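Local atomic coordinates of polyphosphate kinase (Porphyromonas gingivalis, PDB entry 2O8R), a protein that probably catalyses the reversible transfer of the terminal phosphate of ATP to a growing chain of inorganic polyphosphate, with magnesium as cofactor. Residues L390-V404 against R421-M433. The protein carries 3 engineered substitutions. Numbering follows the deposited sequence. Where two conformers were deposited one is given.
Sequences LEAAAQSGKKVSVFV and RMRRSGIRIVYSM
Strands 399-404 and 428-431 are neighbouring parallel strands linked by a beta-alpha-beta crossover in the first C-terminal, phospholipase D-like domain of this PPK1-family kinase; helix 416-425 makes the connection and packs beside helix 385-395. Strand 370-377 pairs in parallel with the other flank of 399-404. Four firm backbone bonds zip the two strands together, from R428 N to V400 O (2.7 Å) as far as V404 N to V430 O (3.0 Å). V402, V404 and I429 share one face of the sheet. I427 is the wedge where strands and helices meet: CG2, anti to its backbone N, lies 3.8 Å from V400 CG1 and also touches V402 CG2, while the extended arm carries CD1 to 3.7 Å from E391 CG and CG1 packs on A394 CB. At the C-terminal ends of the strands, V404 CG2 meets I429 CG2 close to the predicted active site: the side chain of V404 is about 5 Å from that of R379, predicted to bind magnesium, and that of S432 about 9 Å from that of H439, the predicted phosphohistidine. On the opposite face of the sheet, F403 and V430 run side by side, with V430 CG1 over a face of the ring. The same face holds R428, whose guanidinium is taken by D498 in a salt bridge.

Helical segments 390-395 and 421-425, at 33° to each other, are joined by polar groups. E391 and R421 cross at about a right angle in a salt bridge whose bond, R421 NE to E391 OE2, is weak and bent (127°); NH1 of R421 has its stronger partner in N383. G426, at positive phi, closes helix 416-425 in a Schellman motif. Just before it, S425 OG donates back to R421 O (2.7 Å) and accepts a weak bond from Q395 NE2 at 3.2 Å.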
ATOM      1  N   LEU A 390       0.416  12.106 -16.910  1.00 48.02           N
ATOM      2  CA  LEU A 390      -0.417  13.299 -16.794  1.00 50.17           C
ATOM      3  C   LEU A 390       0.301  14.428 -16.063  1.00 54.13           C
ATOM      4  O   LEU A 390       0.205  15.580 -16.463  1.00 72.56           O
ATOM      5  CB  LEU A 390      -1.731  12.978 -16.084  1.00 46.89           C
ATOM      6  CG  LEU A 390      -2.729  12.100 -16.839  1.00 58.38           C
ATOM      7  CD1 LEU A 390      -3.800  11.690 -15.885  1.00 61.25           C
ATOM      8  CD2 LEU A 390      -3.335  12.795 -18.058  1.00 35.59           C
ATOM      9  N   GLU A 391       1.014  14.094 -14.989  1.00 65.35           N
ATOM     10  CA  GLU A 391       1.795  15.082 -14.249  1.00 67.02           C
ATOM     11  C   GLU A 391       2.825  15.757 -15.157  1.00 73.78           C
ATOM     12  O   GLU A 391       2.903  16.987 -15.201  1.00 79.74           O
ATOM     13  CB  GLU A 391       2.476  14.453 -13.030  1.00 63.18           C
ATOM     14  CG  GLU A 391       1.553  14.273 -11.828  1.00 64.28           C
ATOM     15  CD  GLU A 391       2.292  14.052 -10.514  1.00 77.20           C
ATOM     16  OE1 GLU A 391       3.511  14.328 -10.449  1.00 95.77           O
ATOM     17  OE2 GLU A 391       1.648  13.607  -9.537  1.00 89.16           O
ATOM     18  N   ALA A 392       3.585  14.947 -15.895  1.00 62.85           N
ATOM     19  CA  ALA A 392       4.515  15.445 -16.909  1.00 60.62           C
ATOM     20  C   ALA A 392       3.857  16.458 -17.849  1.00 67.42           C
ATOM     21  O   ALA A 392       4.429  17.512 -18.146  1.00 71.45           O
ATOM     22  CB  ALA A 392       5.098  14.277 -17.719  1.00 53.62           C
ATOM     23  N   ALA A 393       2.650  16.134 -18.306  1.00 65.76           N
ATOM     24  CA  ALA A 393       1.943  16.965 -19.262  1.00 61.29           C
ATOM     25  C   ALA A 393       1.550  18.292 -18.641  1.00 64.99           C
ATOM     26  O   ALA A 393       1.703  19.341 -19.267  1.00 72.91           O
ATOM     27  CB  ALA A 393       0.725  16.244 -19.782  1.00 62.07           C
ATOM     28  N   ALA A 394       1.058  18.243 -17.405  1.00 68.89           N
ATOM     29  CA  ALA A 394       0.622  19.448 -16.697  1.00 73.44           C
ATOM     30  C   ALA A 394       1.808  20.348 -16.373  1.00 74.73           C
ATOM     31  O   ALA A 394       1.688  21.574 -16.370  1.00 78.59           O
ATOM     32  CB  ALA A 394      -0.128  19.087 -15.439  1.00 69.13           C
ATOM     33  N   GLN A 395       2.956  19.723 -16.127  1.00 69.45           N
ATOM     34  CA  GLN A 395       4.197  20.444 -15.901  1.00 63.10           C
ATOM     35  C   GLN A 395       4.751  20.997 -17.203  1.00 68.09           C
ATOM     36  O   GLN A 395       5.486  21.981 -17.197  1.00 73.07           O
ATOM     37  CB  GLN A 395       5.214  19.544 -15.217  1.00 52.21           C
ATOM     38  CG  GLN A 395       4.821  19.188 -13.784  1.00 59.37           C
ATOM     39  CD  GLN A 395       5.583  17.995 -13.244  1.00 73.09           C
ATOM     40  OE1 GLN A 395       6.645  17.630 -13.757  1.00 87.95           O
ATOM     41  NE2 GLN A 395       5.047  17.382 -12.196  1.00 90.26           N
ATOM     42  N   SER A 396       4.378  20.375 -18.320  1.00 72.10           N
ATOM     43  CA  SER A 396       4.713  20.888 -19.646  1.00 58.86           C
ATOM     44  C   SER A 396       3.727  21.939 -20.109  1.00 65.17           C
ATOM     45  O   SER A 396       3.681  22.255 -21.299  1.00 78.40           O
ATOM     46  CB  SER A 396       4.740  19.762 -20.674  1.00 58.36           C
ATOM     47  OG  SER A 396       6.058  19.519 -21.121  1.00 80.20           O
ATOM     48  N   GLY A 397       2.920  22.455 -19.183  1.00 56.42           N
ATOM     49  CA  GLY A 397       2.045  23.594 -19.464  1.00 56.69           C
ATOM     50  C   GLY A 397       0.677  23.276 -20.041  1.00 61.89           C
ATOM     51  O   GLY A 397      -0.171  24.158 -20.141  1.00 76.57           O
ATOM     52  N   LYS A 398       0.455  22.020 -20.415  1.00 58.12           N
ATOM     53  CA  LYS A 398      -0.775  21.620 -21.097  1.00 55.13           C
ATOM     54  C   LYS A 398      -1.919  21.506 -20.106  1.00 61.38           C
ATOM     55  O   LYS A 398      -1.721  21.049 -18.980  1.00 74.13           O
ATOM     56  CB  LYS A 398      -0.578  20.281 -21.812  1.00 52.37           C
ATOM     57  CG  LYS A 398       0.833  20.063 -22.321  1.00 59.22           C
ATOM     58  CD  LYS A 398       0.883  19.055 -23.438  1.00 74.90           C
ATOM     59  CE  LYS A 398       1.934  19.453 -24.455  1.00 86.57           C
ATOM     60  NZ  LYS A 398       3.266  19.693 -23.838  1.00 90.73           N
ATOM     61  N   LYS A 399      -3.111  21.915 -20.535  1.00 55.89           N
ATOM     62  CA  LYS A 399      -4.313  21.812 -19.711  1.00 57.32           C
ATOM     63  C   LYS A 399      -4.683  20.360 -19.381  1.00 58.36           C
ATOM     64  O   LYS A 399      -4.978  19.580 -20.275  1.00 62.01           O
ATOM     65  CB  LYS A 399      -5.474  22.494 -20.417  1.00 44.42           C
ATOM     66  CG  LYS A 399      -5.362  24.002 -20.493  1.00 51.92           C
ATOM     67  CD  LYS A 399      -6.711  24.616 -20.817  1.00 65.90           C
ATOM     68  CE  LYS A 399      -6.635  26.129 -20.850  1.00 91.70           C
ATOM     69  NZ  LYS A 399      -7.978  26.712 -21.120  1.00111.77           N
ATOM     70  N   VAL A 400      -4.661  19.995 -18.098  1.00 60.35           N
ATOM     71  CA  VAL A 400      -4.947  18.607 -17.700  1.00 50.05           C
ATOM     72  C   VAL A 400      -6.109  18.498 -16.703  1.00 52.52           C
ATOM     73  O   VAL A 400      -6.007  18.966 -15.569  1.00 67.98           O
ATOM     74  CB  VAL A 400      -3.696  17.897 -17.129  1.00 57.26           C
ATOM     75  CG1 VAL A 400      -4.027  16.462 -16.747  1.00 70.06           C
ATOM     76  CG2 VAL A 400      -2.550  17.917 -18.129  1.00 52.87           C
ATOM     77  N   SER A 401      -7.210  17.878 -17.126  1.00 43.53           N
ATOM     78  CA  SER A 401      -8.362  17.683 -16.236  1.00 54.62           C
ATOM     79  C   SER A 401      -8.631  16.208 -15.970  1.00 49.92           C
ATOM     80  O   SER A 401      -8.560  15.391 -16.887  1.00 54.80           O
ATOM     81  CB  SER A 401      -9.619  18.295 -16.838  1.00 39.35           C
ATOM     82  OG  SER A 401      -9.278  19.217 -17.851  1.00 81.70           O
ATOM     83  N   VAL A 402      -8.939  15.869 -14.718  1.00 53.19           N
ATOM     84  CA  VAL A 402      -9.343  14.501 -14.368  1.00 47.26           C
ATOM     85  C   VAL A 402     -10.699  14.503 -13.669  1.00 47.51           C
ATOM     86  O   VAL A 402     -10.844  15.077 -12.585  1.00 61.34           O
ATOM     87  CB  VAL A 402      -8.325  13.808 -13.454  1.00 42.44           C
ATOM     88  CG1 VAL A 402      -8.774  12.399 -13.117  1.00 39.55           C
ATOM     89  CG2 VAL A 402      -6.953  13.782 -14.084  1.00 47.14           C
ATOM     90  N   PHE A 403     -11.684  13.858 -14.298  1.00 58.87           N
ATOM     91  CA  PHE A 403     -13.040  13.766 -13.761  1.00 44.80           C
ATOM     92  C   PHE A 403     -13.196  12.466 -13.052  1.00 54.91           C
ATOM     93  O   PHE A 403     -13.121  11.410 -13.681  1.00 64.32           O
ATOM     94  CB  PHE A 403     -14.085  13.882 -14.870  1.00 53.55           C
ATOM     95  CG  PHE A 403     -14.146  15.244 -15.476  1.00 51.53           C
ATOM     96  CD1 PHE A 403     -15.069  16.168 -15.032  1.00 62.96           C
ATOM     97  CD2 PHE A 403     -13.241  15.618 -16.459  1.00 39.17           C
ATOM     98  CE1 PHE A 403     -15.100  17.445 -15.573  1.00 83.05           C
ATOM     99  CE2 PHE A 403     -13.268  16.886 -16.996  1.00 61.11           C
ATOM    100  CZ  PHE A 403     -14.200  17.801 -16.555  1.00 60.60           C
ATOM    101  N   VAL A 404     -13.414  12.551 -11.742  1.00 63.99           N
ATOM    102  CA  VAL A 404     -13.410  11.383 -10.861  1.00 84.21           C
ATOM    103  C   VAL A 404     -14.802  11.111 -10.302  1.00 91.65           C
ATOM    104  O   VAL A 404     -15.397  11.977  -9.635  1.00 92.79           O
ATOM    105  CB  VAL A 404     -12.434  11.569  -9.669  1.00 88.51           C
ATOM    106  CG1 VAL A 404     -12.280  10.272  -8.899  1.00 94.55           C
ATOM    107  CG2 VAL A 404     -11.079  12.076 -10.133  1.00 84.47           C
ATOM    108  N   ARG A 421      -0.365  16.818  -4.836  1.00 49.90           N
ATOM    109  CA  ARG A 421       0.819  16.728  -5.659  1.00 52.36           C
ATOM    110  C   ARG A 421       0.443  16.957  -7.112  1.00 67.23           C
ATOM    111  O   ARG A 421       1.169  17.637  -7.851  1.00 73.22           O
ATOM    112  CB  ARG A 421       1.497  15.374  -5.499  1.00 60.87           C
ATOM    113  CG  ARG A 421       2.737  15.226  -6.361  1.00 59.60           C
ATOM    114  CD  ARG A 421       3.460  13.924  -6.099  1.00 75.46           C
ATOM    115  NE  ARG A 421       3.052  12.885  -7.030  1.00 73.13           N
ATOM    116  CZ  ARG A 421       2.498  11.733  -6.679  1.00 81.37           C
ATOM    117  NH1 ARG A 421       2.168  10.863  -7.618  1.00 85.32           N
ATOM    118  NH2 ARG A 421       2.281  11.443  -5.402  1.00 95.31           N
HETATM  119  N   MSE A 422      -0.697  16.398  -7.509  1.00 57.08           N
HETATM  120  CA  MSE A 422      -1.181  16.526  -8.881  1.00 68.88           C
HETATM  121  C   MSE A 422      -1.612  17.947  -9.212  1.00 67.26           C
HETATM  122  O   MSE A 422      -1.274  18.461 -10.283  1.00 59.26           O
HETATM  123  CB  MSE A 422      -2.334  15.570  -9.132  1.00 69.83           C
HETATM  124  CG  MSE A 422      -1.924  14.116  -9.177  1.00 82.66           C
HETATM  125 SE   MSE A 422      -3.481  12.954  -9.002  1.00 84.67          SE
HETATM  126  CE  MSE A 422      -4.284  13.258 -10.762  1.00 73.13           C
ATOM    127  N   ARG A 423      -2.350  18.571  -8.291  1.00 67.15           N
ATOM    128  CA  ARG A 423      -2.786  19.964  -8.449  1.00 67.62           C
ATOM    129  C   ARG A 423      -1.579  20.890  -8.561  1.00 66.22           C
ATOM    130  O   ARG A 423      -1.550  21.795  -9.396  1.00 70.45           O
ATOM    131  CB  ARG A 423      -3.691  20.394  -7.294  1.00 48.43           C
ATOM    132  CG  ARG A 423      -5.094  19.782  -7.336  1.00 61.05           C
ATOM    133  CD  ARG A 423      -5.924  20.188  -6.115  1.00 65.91           C
ATOM    134  NE  ARG A 423      -7.037  19.271  -5.852  1.00 88.78           N
ATOM    135  CZ  ARG A 423      -8.246  19.361  -6.411  1.00101.92           C
ATOM    136  NH1 ARG A 423      -9.189  18.476  -6.101  1.00 90.61           N
ATOM    137  NH2 ARG A 423      -8.521  20.329  -7.279  1.00103.54           N
ATOM    138  N   ARG A 424      -0.581  20.620  -7.726  1.00 56.69           N
ATOM    139  CA  ARG A 424       0.689  21.326  -7.731  1.00 60.57           C
ATOM    140  C   ARG A 424       1.366  21.139  -9.068  1.00 49.69           C
ATOM    141  O   ARG A 424       1.956  22.066  -9.598  1.00 54.53           O
ATOM    142  CB  ARG A 424       1.564  20.810  -6.580  1.00 64.94           C
ATOM    143  CG  ARG A 424       3.071  21.080  -6.646  1.00 85.62           C
ATOM    144  CD  ARG A 424       3.735  20.959  -5.256  1.00 86.92           C
ATOM    145  NE  ARG A 424       3.393  19.724  -4.542  1.00101.56           N
ATOM    146  CZ  ARG A 424       2.445  19.616  -3.605  1.00102.21           C
ATOM    147  NH1 ARG A 424       1.717  20.672  -3.260  1.00 94.04           N
ATOM    148  NH2 ARG A 424       2.216  18.443  -3.017  1.00 50.86           N
ATOM    149  N   SER A 425       1.255  19.944  -9.634  1.00 66.11           N
ATOM    150  CA  SER A 425       1.839  19.689 -10.946  1.00 63.58           C
ATOM    151  C   SER A 425       1.098  20.469 -12.017  1.00 55.82           C
ATOM    152  O   SER A 425       1.604  20.627 -13.129  1.00 77.35           O
ATOM    153  CB  SER A 425       1.830  18.197 -11.275  1.00 61.39           C
ATOM    154  OG  SER A 425       2.475  17.453 -10.258  1.00 79.80           O
ATOM    155  N   GLY A 426      -0.100  20.949 -11.677  1.00 53.19           N
ATOM    156  CA  GLY A 426      -0.899  21.750 -12.596  1.00 41.62           C
ATOM    157  C   GLY A 426      -2.164  21.070 -13.061  1.00 59.03           C
ATOM    158  O   GLY A 426      -3.001  21.703 -13.714  1.00 62.65           O
ATOM    159  N   ILE A 427      -2.299  19.780 -12.736  1.00 58.21           N
ATOM    160  CA  ILE A 427      -3.514  19.005 -13.037  1.00 58.33           C
ATOM    161  C   ILE A 427      -4.737  19.556 -12.290  1.00 54.27           C
ATOM    162  O   ILE A 427      -4.609  20.071 -11.178  1.00 59.65           O
ATOM    163  CB  ILE A 427      -3.353  17.523 -12.644  1.00 55.51           C
ATOM    164  CG1 ILE A 427      -2.134  16.886 -13.322  1.00 54.85           C
ATOM    165  CG2 ILE A 427      -4.594  16.764 -12.971  1.00 32.99           C
ATOM    166  CD1 ILE A 427      -1.814  15.468 -12.814  1.00 41.16           C
ATOM    167  N   ARG A 428      -5.909  19.467 -12.913  1.00 36.99           N
ATOM    168  CA  ARG A 428      -7.162  19.823 -12.253  1.00 46.39           C
ATOM    169  C   ARG A 428      -7.990  18.567 -12.004  1.00 61.51           C
ATOM    170  O   ARG A 428      -8.102  17.690 -12.877  1.00 61.19           O
ATOM    171  CB  ARG A 428      -7.972  20.799 -13.099  1.00 40.31           C
ATOM    172  CG  ARG A 428      -7.358  22.168 -13.240  1.00 45.37           C
ATOM    173  CD  ARG A 428      -8.252  23.103 -14.034  1.00 46.47           C
ATOM    174  NE  ARG A 428      -9.677  22.947 -13.730  1.00 49.64           N
ATOM    175  CZ  ARG A 428     -10.612  22.738 -14.655  1.00 60.78           C
ATOM    176  NH1 ARG A 428     -10.262  22.677 -15.933  1.00 68.25           N
ATOM    177  NH2 ARG A 428     -11.892  22.606 -14.315  1.00 38.94           N
ATOM    178  N   ILE A 429      -8.577  18.479 -10.815  1.00 47.33           N
ATOM    179  CA  ILE A 429      -9.368  17.308 -10.452  1.00 57.28           C
ATOM    180  C   ILE A 429     -10.771  17.756 -10.106  1.00 61.95           C
ATOM    181  O   ILE A 429     -10.964  18.488  -9.134  1.00 74.09           O
ATOM    182  CB  ILE A 429      -8.750  16.517  -9.258  1.00 31.43           C
ATOM    183  CG1 ILE A 429      -7.355  16.005  -9.636  1.00 59.87           C
ATOM    184  CG2 ILE A 429      -9.640  15.374  -8.889  1.00 46.45           C
ATOM    185  CD1 ILE A 429      -6.482  15.619  -8.476  1.00 52.14           C
ATOM    186  N   VAL A 430     -11.750  17.344 -10.908  1.00 50.91           N
ATOM    187  CA  VAL A 430     -13.130  17.663 -10.585  1.00 50.74           C
ATOM    188  C   VAL A 430     -13.970  16.425 -10.276  1.00 67.68           C
ATOM    189  O   VAL A 430     -13.901  15.406 -10.975  1.00 66.73           O
ATOM    190  CB  VAL A 430     -13.795  18.674 -11.587  1.00 60.77           C
ATOM    191  CG1 VAL A 430     -12.783  19.225 -12.620  1.00 41.21           C
ATOM    192  CG2 VAL A 430     -15.070  18.107 -12.221  1.00 42.94           C
ATOM    193  N   TYR A 431     -14.727  16.524  -9.184  1.00 73.36           N
ATOM    194  CA  TYR A 431     -15.545  15.429  -8.658  0.50 73.68           C
ATOM    195  C   TYR A 431     -16.972  15.527  -9.172  1.00 75.84           C
ATOM    196  O   TYR A 431     -17.429  16.615  -9.552  1.00 65.54           O
ATOM    197  CB  TYR A 431     -15.617  15.472  -7.119  0.50 71.37           C
ATOM    198  CG  TYR A 431     -14.510  16.223  -6.408  0.50 62.35           C
ATOM    199  CD1 TYR A 431     -14.553  17.612  -6.281  0.50 26.38           C
ATOM    200  CD2 TYR A 431     -13.442  15.539  -5.826  0.50 64.45           C
ATOM    201  CE1 TYR A 431     -13.537  18.301  -5.621  0.50 51.07           C
ATOM    202  CE2 TYR A 431     -12.428  16.219  -5.163  0.50 58.53           C
ATOM    203  CZ  TYR A 431     -12.482  17.597  -5.063  0.50 54.67           C
ATOM    204  OH  TYR A 431     -11.478  18.265  -4.404  0.50 68.31           O
ATOM    205  N   SER A 432     -17.678  14.397  -9.154  1.00 76.84           N
ATOM    206  CA  SER A 432     -19.101  14.379  -9.425  1.00 82.32           C
ATOM    207  C   SER A 432     -19.779  14.710  -8.102  1.00108.76           C
ATOM    208  O   SER A 432     -19.837  13.870  -7.199  1.00118.71           O
ATOM    209  CB  SER A 432     -19.559  12.989  -9.875  1.00 87.87           C
ATOM    210  OG  SER A 432     -18.502  12.187 -10.370  1.00 90.02           O
HETATM  211  N   MSE A 433     -20.254  15.941  -7.964  1.00121.32           N
HETATM  212  CA  MSE A 433     -21.096  16.303  -6.828  1.00129.72           C
HETATM  213  C   MSE A 433     -22.485  15.685  -7.026  1.00125.02           C
HETATM  214  O   MSE A 433     -23.063  15.823  -8.104  1.00130.86           O
HETATM  215  CB  MSE A 433     -21.151  17.826  -6.621  1.00139.93           C
HETATM  216  CG  MSE A 433     -20.593  18.684  -7.755  1.00153.26           C
HETATM  217 SE   MSE A 433     -21.648  18.621  -9.398  1.00200.00          SE
HETATM  218  CE  MSE A 433     -20.327  17.872 -10.637  1.00171.72           C
TER